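PDB 4IUS: GCN5-related N-acetyltransferase from Kribbella flavida, which probably catalyses the transfer of an acyl group, most likely acetyl from acetyl-CoA, to an amine acceptor, as other members of the GNAT family do. Local coordinates for residues A[18-23]-A[178-183]; A[164-169]-A[200-205]. The protein carries 1 engineered substitution. All blocks are in the same frame, centred on the assembly; numbering follows the deposited sequence. Where two conformers were deposited one is given.

Contact 1. Residues A[18-23]-A[178-183]; sequences LVRSRR and WTAIAD. With SO4 (sulfate ion), chain C; SO4 (sulfate ion), chain D.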
ATOM      1  N   LEU A  18       4.810  -9.024  -0.253  1.00 11.17           N
ATOM      2  CA  LEU A  18       5.007  -8.995  -1.696  1.00 11.76           C
ATOM      3  C   LEU A  18       5.567 -10.305  -2.228  1.00 13.16           C
ATOM      4  O   LEU A  18       5.228 -10.735  -3.332  1.00 13.37           O
ATOM      5  CB  LEU A  18       5.930  -7.862  -2.112  1.00 12.03           C
ATOM      6  CG  LEU A  18       5.335  -6.449  -2.018  1.00 13.48           C
ATOM      7  CD1 LEU A  18       6.434  -5.391  -2.109  1.00 16.08           C
ATOM      8  CD2 LEU A  18       4.261  -6.179  -3.080  1.00 16.13           C
ATOM      9  N   VAL A  19       6.478 -10.924  -1.470  1.00 11.57           N
ATOM     10  CA  VAL A  19       7.151 -12.125  -1.948  1.00 12.97           C
ATOM     11  C   VAL A  19       6.245 -13.345  -1.992  1.00 12.57           C
ATOM     12  O   VAL A  19       6.581 -14.318  -2.635  1.00 14.95           O
ATOM     13  CB  VAL A  19       8.420 -12.482  -1.151  1.00 12.70           C
ATOM     14  CG1 VAL A  19       9.473 -11.384  -1.212  1.00 14.76           C
ATOM     15  CG2 VAL A  19       8.125 -12.874   0.276  1.00 15.68           C
ATOM     16  N   ARG A  20       5.084 -13.300  -1.335  1.00 13.09           N
ATOM     17  CA  ARG A  20       4.172 -14.436  -1.386  1.00 14.33           C
ATOM     18  C   ARG A  20       3.695 -14.724  -2.807  1.00 14.63           C
ATOM     19  O   ARG A  20       3.287 -15.858  -3.062  1.00 18.45           O
ATOM     20  CB  ARG A  20       2.971 -14.239  -0.478  1.00 15.15           C
ATOM     21  CG  ARG A  20       3.326 -14.096   0.991  1.00 16.37           C
ATOM     22  CD  ARG A  20       2.090 -13.756   1.795  1.00 20.57           C
ATOM     23  NE  ARG A  20       2.358 -13.713   3.235  1.00 20.99           N
ATOM     24  CZ  ARG A  20       1.883 -12.794   4.093  1.00 20.41           C
ATOM     25  NH1 ARG A  20       1.128 -11.792   3.688  1.00 21.88           N
ATOM     26  NH2 ARG A  20       2.162 -12.897   5.374  1.00 21.10           N
ATOM     27  N   SER A  21       3.691 -13.726  -3.692  1.00 13.90           N
ATOM     28  CA  SER A  21       3.197 -13.913  -5.048  1.00 15.40           C
ATOM     29  C   SER A  21       4.135 -13.426  -6.163  1.00 13.00           C
ATOM     30  O   SER A  21       3.737 -13.273  -7.312  1.00 16.32           O
ATOM     31  CB  SER A  21       1.831 -13.239  -5.207  1.00 18.38           C
ATOM     32  OG  SER A  21       1.951 -11.866  -5.019  1.00 20.89           O
ATOM     33  N   ARG A  22       5.379 -13.149  -5.818  1.00 11.89           N
ATOM     34  CA  ARG A  22       6.355 -12.631  -6.767  1.00 11.87           C
ATOM     35  C   ARG A  22       7.682 -13.349  -6.667  1.00 12.00           C
ATOM     36  O   ARG A  22       8.117 -13.711  -5.571  1.00 15.10           O
ATOM     37  CB  ARG A  22       6.564 -11.140  -6.550  1.00 11.68           C
ATOM     38  CG  ARG A  22       5.319 -10.308  -6.819  1.00 13.46           C
ATOM     39  CD  ARG A  22       5.397  -8.934  -6.292  1.00 13.04           C
ATOM     40  NE  ARG A  22       4.191  -8.196  -6.510  1.00 12.32           N
ATOM     41  CZ  ARG A  22       3.098  -8.232  -5.772  1.00 12.85           C
ATOM     42  NH1 ARG A  22       2.997  -9.064  -4.766  1.00 13.68           N
ATOM     43  NH2 ARG A  22       2.086  -7.422  -6.089  1.00 14.76           N
ATOM     44  N   ARG A  23       8.299 -13.533  -7.830  1.00 11.25           N
ATOM     45  CA  ARG A  23       9.643 -14.093  -7.901  0.60 11.90           C
ATOM     46  C   ARG A  23      10.651 -13.029  -7.511  1.00 11.23           C
ATOM     47  O   ARG A  23      10.512 -11.867  -7.894  1.00 11.93           O
ATOM     48  CB  ARG A  23       9.911 -14.641  -9.315  0.60 15.56           C
ATOM     49  CG  ARG A  23      11.309 -15.182  -9.520  0.60 18.36           C
ATOM     50  CD  ARG A  23      11.406 -15.920 -10.832  0.60 20.15           C
ATOM     51  NE  ARG A  23      11.223 -15.048 -11.984  0.60 20.27           N
ATOM     52  CZ  ARG A  23      12.193 -14.346 -12.558  0.60 19.69           C
ATOM     53  NH1 ARG A  23      13.401 -14.330 -12.041  0.60 23.49           N
ATOM     54  NH2 ARG A  23      11.939 -13.619 -13.634  0.60 24.13           N
ATOM     55  N   TRP A 178      -8.000  -3.897   3.494  1.00  7.96           N
ATOM     56  CA  TRP A 178      -6.747  -4.133   4.190  1.00  8.31           C
ATOM     57  C   TRP A 178      -6.025  -5.304   3.528  1.00  7.56           C
ATOM     58  O   TRP A 178      -6.635  -6.253   3.052  1.00  8.82           O
ATOM     59  CB  TRP A 178      -6.966  -4.391   5.698  1.00  9.39           C
ATOM     60  CG  TRP A 178      -7.639  -5.690   6.094  1.00  8.44           C
ATOM     61  CD1 TRP A 178      -7.026  -6.857   6.468  1.00  8.61           C
ATOM     62  CD2 TRP A 178      -9.069  -5.920   6.258  1.00  8.14           C
ATOM     63  NE1 TRP A 178      -7.946  -7.792   6.794  1.00  9.69           N
ATOM     64  CE2 TRP A 178      -9.211  -7.279   6.674  1.00  8.88           C
ATOM     65  CE3 TRP A 178     -10.217  -5.168   6.028  1.00  8.99           C
ATOM     66  CZ2 TRP A 178     -10.448  -7.847   6.894  1.00 10.52           C
ATOM     67  CZ3 TRP A 178     -11.466  -5.752   6.273  1.00  9.93           C
ATOM     68  CH2 TRP A 178     -11.573  -7.071   6.676  1.00 11.07           C
ATOM     69  N   THR A 179      -4.704  -5.231   3.512  1.00  9.20           N
ATOM     70  CA  THR A 179      -3.894  -6.267   2.968  1.00  9.38           C
ATOM     71  C   THR A 179      -3.703  -7.431   3.933  1.00 10.53           C
ATOM     72  O   THR A 179      -3.893  -7.290   5.132  1.00 10.25           O
ATOM     73  CB  THR A 179      -2.498  -5.756   2.533  1.00 10.43           C
ATOM     74  OG1 THR A 179      -1.808  -5.332   3.716  1.00 10.96           O
ATOM     75  CG2 THR A 179      -2.608  -4.624   1.546  1.00 12.97           C
ATOM     76  N   ALA A 180      -3.314  -8.581   3.385  1.00 10.36           N
ATOM     77  CA  ALA A 180      -2.927  -9.710   4.191  1.00 10.28           C
ATOM     78  C   ALA A 180      -1.912  -9.268   5.240  1.00 11.63           C
ATOM     79  O   ALA A 180      -0.930  -8.566   4.949  1.00 14.68           O
ATOM     80  CB  ALA A 180      -2.342 -10.796   3.313  1.00 13.34           C
ATOM     81  N   ILE A 181      -2.073  -9.760   6.464  1.00 10.47           N
ATOM     82  CA  ILE A 181      -1.202  -9.392   7.564  1.00 11.49           C
ATOM     83  C   ILE A 181       0.163 -10.054   7.349  1.00 11.94           C
ATOM     84  O   ILE A 181       0.240 -11.202   6.903  1.00 13.92           O
ATOM     85  CB  ILE A 181      -1.831  -9.767   8.913  1.00 12.78           C
ATOM     86  CG1 ILE A 181      -2.921  -8.781   9.349  1.00 13.62           C
ATOM     87  CG2 ILE A 181      -0.761  -9.899  10.015  1.00 16.51           C
ATOM     88  CD1 ILE A 181      -4.127  -8.543   8.469  1.00 13.66           C
ATOM     89  N   ALA A 182       1.215  -9.333   7.704  1.00 11.08           N
ATOM     90  CA  ALA A 182       2.585  -9.838   7.738  1.00 12.22           C
ATOM     91  C   ALA A 182       3.229  -9.263   8.998  1.00 11.70           C
ATOM     92  O   ALA A 182       3.274  -8.071   9.168  1.00 10.76           O
ATOM     93  CB  ALA A 182       3.340  -9.415   6.481  1.00 13.58           C
ATOM     94  N   ASP A 183       3.729 -10.115   9.900  1.00 14.18           N
ATOM     95  CA  ASP A 183       4.326  -9.625  11.156  1.00 15.24           C
ATOM     96  C   ASP A 183       3.410  -8.646  11.898  1.00 13.66           C
ATOM     97  O   ASP A 183       3.861  -7.635  12.442  1.00 14.58           O
ATOM     98  CB  ASP A 183       5.706  -8.918  10.923  1.00 18.27           C
ATOM     99  CG  ASP A 183       6.349  -8.395  12.226  1.00 20.08           C
ATOM    100  OD1 ASP A 183       6.409  -9.161  13.226  1.00 25.00           O
ATOM    101  OD2 ASP A 183       6.823  -7.206  12.275  1.00 20.77           O
TER
HETATM  102  S   SO4 C 502       4.528 -15.820   5.464  0.80 26.77           S
HETATM  103  O1  SO4 C 502       3.631 -15.192   6.457  0.80 40.13           O
HETATM  104  O2  SO4 C 502       3.987 -15.613   4.102  0.80 39.39           O
HETATM  105  O3  SO4 C 502       5.841 -15.136   5.469  0.80 34.64           O
HETATM  106  O4  SO4 C 502       4.651 -17.264   5.721  0.80 40.17           O
HETATM  107  S   SO4 D 503       4.521 -13.568  11.042  0.60 29.77           S
HETATM  108  O1  SO4 D 503       4.088 -12.877  12.275  0.60 34.70           O
HETATM  109  O2  SO4 D 503       3.994 -12.908   9.820  0.60 28.38           O
HETATM  110  O3  SO4 D 503       5.990 -13.607  10.944  0.60 34.62           O
HETATM  111  O4  SO4 D 503       4.043 -14.950  11.141  0.60 33.54           O
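The Arg20 guanidinium is used at its edges: the carbonyl of Ile181 meets the side carrying NH1 and NH2, a sulfate ion (chain C) the side carrying NE and NH2. Arg20 NH2 donates to Ile181 O at 3.0 Å, from 17° off the carbonyl plane. A second bond, from Arg20 NH1 to Ile181 O, is weak at 3.4 Å. The methyls of Ala180 and Ala182 approach obliquely, Ala182 CB lying 3.8 Å from Arg20 NH2. Within 18-23, Leu18 CD2 sits 3.5 Å over the centre of one face of the Arg22 guanidinium, with Leu18 O at its edge. The sulfate grip is straighter: Arg20 NE reaches sulfate O2 of chain C over 2.6 Å at 175°, and Arg20 NH2 its O1 over 2.9 Å. Three good bonds, two of them to sulfate, and a weak fourth limit the group's rotation. The Arg20 chain, extended from CG to NE (chi2 174°), carries the charge across to the loop. A second sulfate (chain D) accepts a hydrogen bond from Asp183 N through its O2; both ions probably come from the crystallisation liquor. Arg20, just past helix 6-19, bonds a carbonyl in the loop of the beta hairpin formed by strands 171-179 and 185-193 of the GNAT sheet.

Contact 2. Residues A[164-169]-A[200-205]; sequences VLIRMD and QGLGAL
Ile166 points from its strand at the first turn of the facing helix and meets it with both branches. Its CG2, anti to the backbone N because CG1 takes the place beside that nitrogen (chi1 -58°), comes within 4.2 Å of Leu202 CD2, the two side chains slanting across one another. The other branch runs along the helix: Ile166 CG1 lies 4.0 Å from Leu202 O, and CD1 stands 4.2 Å from Leu205 CB and 4.1 Å from the Leu205 carbonyl carbon. One isoleucine therefore touches two leucines three residues apart on the helix; the CA atoms of Ile166 and Leu202, 7.1 Å apart, are the nearest CA pair of the two segments. An alanine in place of Ile166 would keep neither branch, and is likely to open a gap against Leu202 and Leu205, leaving their apolar surfaces without this partner. Further along the strand, Met168, a selenomethionine, stands nearly at right angles to Gln200. Bent at chi2 and chi3, it brings CE to 3.9 Å from Gln200 OE1, a loose contact that holds for one of two deposited conformers. Val123 of the edge strand 123-127 touches Ile166, Met168 and Leu202. Gly201 is the N-cap, and its O accepts the first helical bond from Leu205 N; at its positive phi of 86° a CB would collide with the Gln200 carbonyl. The backbone N atoms of Gly201, Gly203 and Ala204 hydrogen-bond a malonate ion, probably from the crystallisation liquor. Ile166 thus packs under the first turn of helix 202-216. Gln200-Gly201-Leu202-Gly203 match the last four positions, x-G-x-G, of the Q/R-x-x-G-x-G/A signature of GNAT enzymes, whose glycine-rich loop and helix start hold the pyrophosphate of acetyl-CoA, a site with which the malonate is consistent.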
ATOM      1  N   VAL A 164     -14.321  -3.623   3.117  1.00  6.51           N
ATOM      2  CA  VAL A 164     -15.586  -3.213   3.732  1.00  6.40           C
ATOM      3  C   VAL A 164     -16.365  -2.340   2.745  1.00  6.01           C
ATOM      4  O   VAL A 164     -15.771  -1.684   1.899  1.00  7.44           O
ATOM      5  CB  VAL A 164     -15.368  -2.464   5.080  1.00  6.73           C
ATOM      6  CG1 VAL A 164     -14.491  -3.294   6.013  1.00  9.02           C
ATOM      7  CG2 VAL A 164     -14.849  -1.046   4.873  1.00  8.55           C
ATOM      8  N   LEU A 165     -17.672  -2.353   2.904  1.00  6.00           N
ATOM      9  CA  LEU A 165     -18.548  -1.416   2.225  1.00  6.73           C
ATOM     10  C   LEU A 165     -19.302  -0.611   3.257  1.00  6.40           C
ATOM     11  O   LEU A 165     -19.878  -1.151   4.213  1.00  7.46           O
ATOM     12  CB  LEU A 165     -19.547  -2.188   1.334  1.00  6.86           C
ATOM     13  CG  LEU A 165     -18.905  -2.889   0.122  1.00  7.51           C
ATOM     14  CD1 LEU A 165     -19.927  -3.784  -0.576  1.00  9.73           C
ATOM     15  CD2 LEU A 165     -18.290  -1.900  -0.873  1.00  9.84           C
ATOM     16  N   ILE A 166     -19.333   0.691   3.018  1.00  6.56           N
ATOM     17  CA  ILE A 166     -20.183   1.630   3.739  1.00  6.80           C
ATOM     18  C   ILE A 166     -21.409   1.843   2.859  1.00  7.19           C
ATOM     19  O   ILE A 166     -21.264   2.126   1.652  1.00  8.86           O
ATOM     20  CB  ILE A 166     -19.468   2.967   3.993  1.00  8.02           C
ATOM     21  CG1 ILE A 166     -18.196   2.792   4.769  1.00  9.97           C
ATOM     22  CG2 ILE A 166     -20.396   3.998   4.615  1.00  9.90           C
ATOM     23  CD1 ILE A 166     -18.388   2.219   6.119  1.00 11.62           C
ATOM     24  N   ARG A 167     -22.599   1.679   3.430  1.00  7.76           N
ATOM     25  CA  ARG A 167     -23.839   1.770   2.687  0.70  8.32           C
ATOM     26  C   ARG A 167     -24.667   2.929   3.176  1.00  7.86           C
ATOM     27  O   ARG A 167     -24.686   3.234   4.365  1.00  9.73           O
ATOM     28  CB  ARG A 167     -24.613   0.486   2.839  0.70  9.46           C
ATOM     29  CG  ARG A 167     -23.773  -0.769   2.564  0.70  9.97           C
ATOM     30  CD  ARG A 167     -23.521  -1.610   3.806  0.70 11.31           C
ATOM     31  NE  ARG A 167     -24.835  -1.992   4.314  0.70 12.49           N
ATOM     32  CZ  ARG A 167     -25.602  -2.929   3.772  0.70 14.15           C
ATOM     33  NH1 ARG A 167     -26.866  -3.102   4.184  0.70 17.81           N
ATOM     34  NH2 ARG A 167     -25.104  -3.719   2.827  0.70 14.57           N
HETATM   35  N   MSE A 168     -25.352   3.552   2.245  1.00  9.28           N
HETATM   36  CA  MSE A 168     -26.330   4.571   2.544  0.60 10.06           C
HETATM   37  C   MSE A 168     -27.697   4.041   2.107  1.00 10.31           C
HETATM   38  O   MSE A 168     -27.879   3.690   0.923  1.00 10.08           O
HETATM   39  CB  MSE A 168     -25.948   5.857   1.810  0.60 12.11           C
HETATM   40  CG  MSE A 168     -26.910   7.001   2.002  0.60 14.87           C
HETATM   41 SE   MSE A 168     -27.037   7.718   3.791  0.39 18.26          SE
HETATM   42  CE  MSE A 168     -25.490   8.891   3.702  0.60 24.93           C
ATOM     43  N   ASP A 169     -28.607   3.928   3.046  1.00 10.93           N
ATOM     44  CA  ASP A 169     -29.907   3.345   2.771  1.00 11.59           C
ATOM     45  C   ASP A 169     -29.736   2.018   2.006  1.00 11.41           C
ATOM     46  O   ASP A 169     -30.504   1.702   1.093  1.00 12.76           O
ATOM     47  CB  ASP A 169     -30.799   4.343   2.028  1.00 12.97           C
ATOM     48  CG  ASP A 169     -31.086   5.572   2.836  1.00 15.92           C
ATOM     49  OD1 ASP A 169     -31.252   5.455   4.078  1.00 20.26           O
ATOM     50  OD2 ASP A 169     -31.134   6.636   2.231  1.00 20.78           O
ATOM     51  N   GLN A 200     -18.670  13.813   2.553  1.00 19.79           N
ATOM     52  CA  GLN A 200     -19.651  13.598   3.611  1.00 19.45           C
ATOM     53  C   GLN A 200     -19.081  12.755   4.726  1.00 16.79           C
ATOM     54  O   GLN A 200     -19.817  12.332   5.623  1.00 21.90           O
ATOM     55  CB  GLN A 200     -20.858  12.827   3.073  1.00 21.47           C
ATOM     56  CG  GLN A 200     -21.633  13.538   2.028  1.00 27.01           C
ATOM     57  CD  GLN A 200     -22.834  12.736   1.598  1.00 28.21           C
ATOM     58  OE1 GLN A 200     -23.451  11.975   2.373  1.00 34.23           O
ATOM     59  NE2 GLN A 200     -23.188  12.914   0.368  1.00 32.68           N
ATOM     60  N   GLY A 201     -17.776  12.522   4.695  1.00 15.97           N
ATOM     61  CA  GLY A 201     -17.138  11.714   5.746  1.00 15.96           C
ATOM     62  C   GLY A 201     -17.151  10.212   5.521  1.00 14.64           C
ATOM     63  O   GLY A 201     -16.628   9.512   6.345  1.00 14.34           O
ATOM     64  N   LEU A 202     -17.698   9.729   4.399  1.00 12.28           N
ATOM     65  CA  LEU A 202     -17.919   8.303   4.221  1.00 11.76           C
ATOM     66  C   LEU A 202     -16.619   7.554   3.919  1.00 10.18           C
ATOM     67  O   LEU A 202     -16.489   6.407   4.336  1.00 10.21           O
ATOM     68  CB  LEU A 202     -18.959   8.046   3.122  1.00 12.29           C
ATOM     69  CG  LEU A 202     -20.319   8.714   3.387  1.00 13.26           C
ATOM     70  CD1 LEU A 202     -21.220   8.653   2.152  1.00 16.67           C
ATOM     71  CD2 LEU A 202     -20.978   8.131   4.629  1.00 18.82           C
ATOM     72  N   GLY A 203     -15.657   8.196   3.245  1.00 11.18           N
ATOM     73  CA  GLY A 203     -14.337   7.589   3.043  1.00 10.65           C
ATOM     74  C   GLY A 203     -13.587   7.372   4.324  1.00 10.95           C
ATOM     75  O   GLY A 203     -12.924   6.374   4.515  1.00 10.83           O
ATOM     76  N   ALA A 204     -13.714   8.332   5.220  1.00 12.00           N
ATOM     77  CA  ALA A 204     -13.123   8.217   6.550  1.00 12.07           C
ATOM     78  C   ALA A 204     -13.787   7.082   7.348  1.00 10.62           C
ATOM     79  O   ALA A 204     -13.107   6.297   8.035  1.00 10.93           O
ATOM     80  CB  ALA A 204     -13.209   9.559   7.303  1.00 16.19           C
ATOM     81  N   LEU A 205     -15.114   6.956   7.250  1.00 10.02           N
ATOM     82  CA  LEU A 205     -15.801   5.823   7.915  1.00 10.50           C
ATOM     83  C   LEU A 205     -15.296   4.503   7.395  1.00  8.78           C
ATOM     84  O   LEU A 205     -15.056   3.556   8.147  1.00  8.79           O
ATOM     85  CB  LEU A 205     -17.327   5.887   7.769  1.00 11.89           C
ATOM     86  CG  LEU A 205     -18.038   7.050   8.435  1.00 12.92           C
ATOM     87  CD1 LEU A 205     -19.530   6.841   8.201  1.00 15.43           C
ATOM     88  CD2 LEU A 205     -17.720   7.195   9.911  1.00 16.25           C
TER

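Contact 1 is polar and only partly buried, with one of its four touching residues buried; contact 2 is an apolar, mostly buried interface without a hydrogen bond between its segments. Their centres lie about 27 Å apart, yet both reach the same mixed sheet through the neighbouring antiparallel strands 161-168 and 171-179. Trp178 CZ3 touches Val164 CG1 at 3.9 Å, so side chains from neighbouring strands pack together on the face covered by helix 202-216. The chemistry follows the place: where that helix lies on the sheet, branched aliphatic side chains face each other, whereas where the N-terminal region meets the turn after strand 171-179, a charged side chain grips a carbonyl and sulfate.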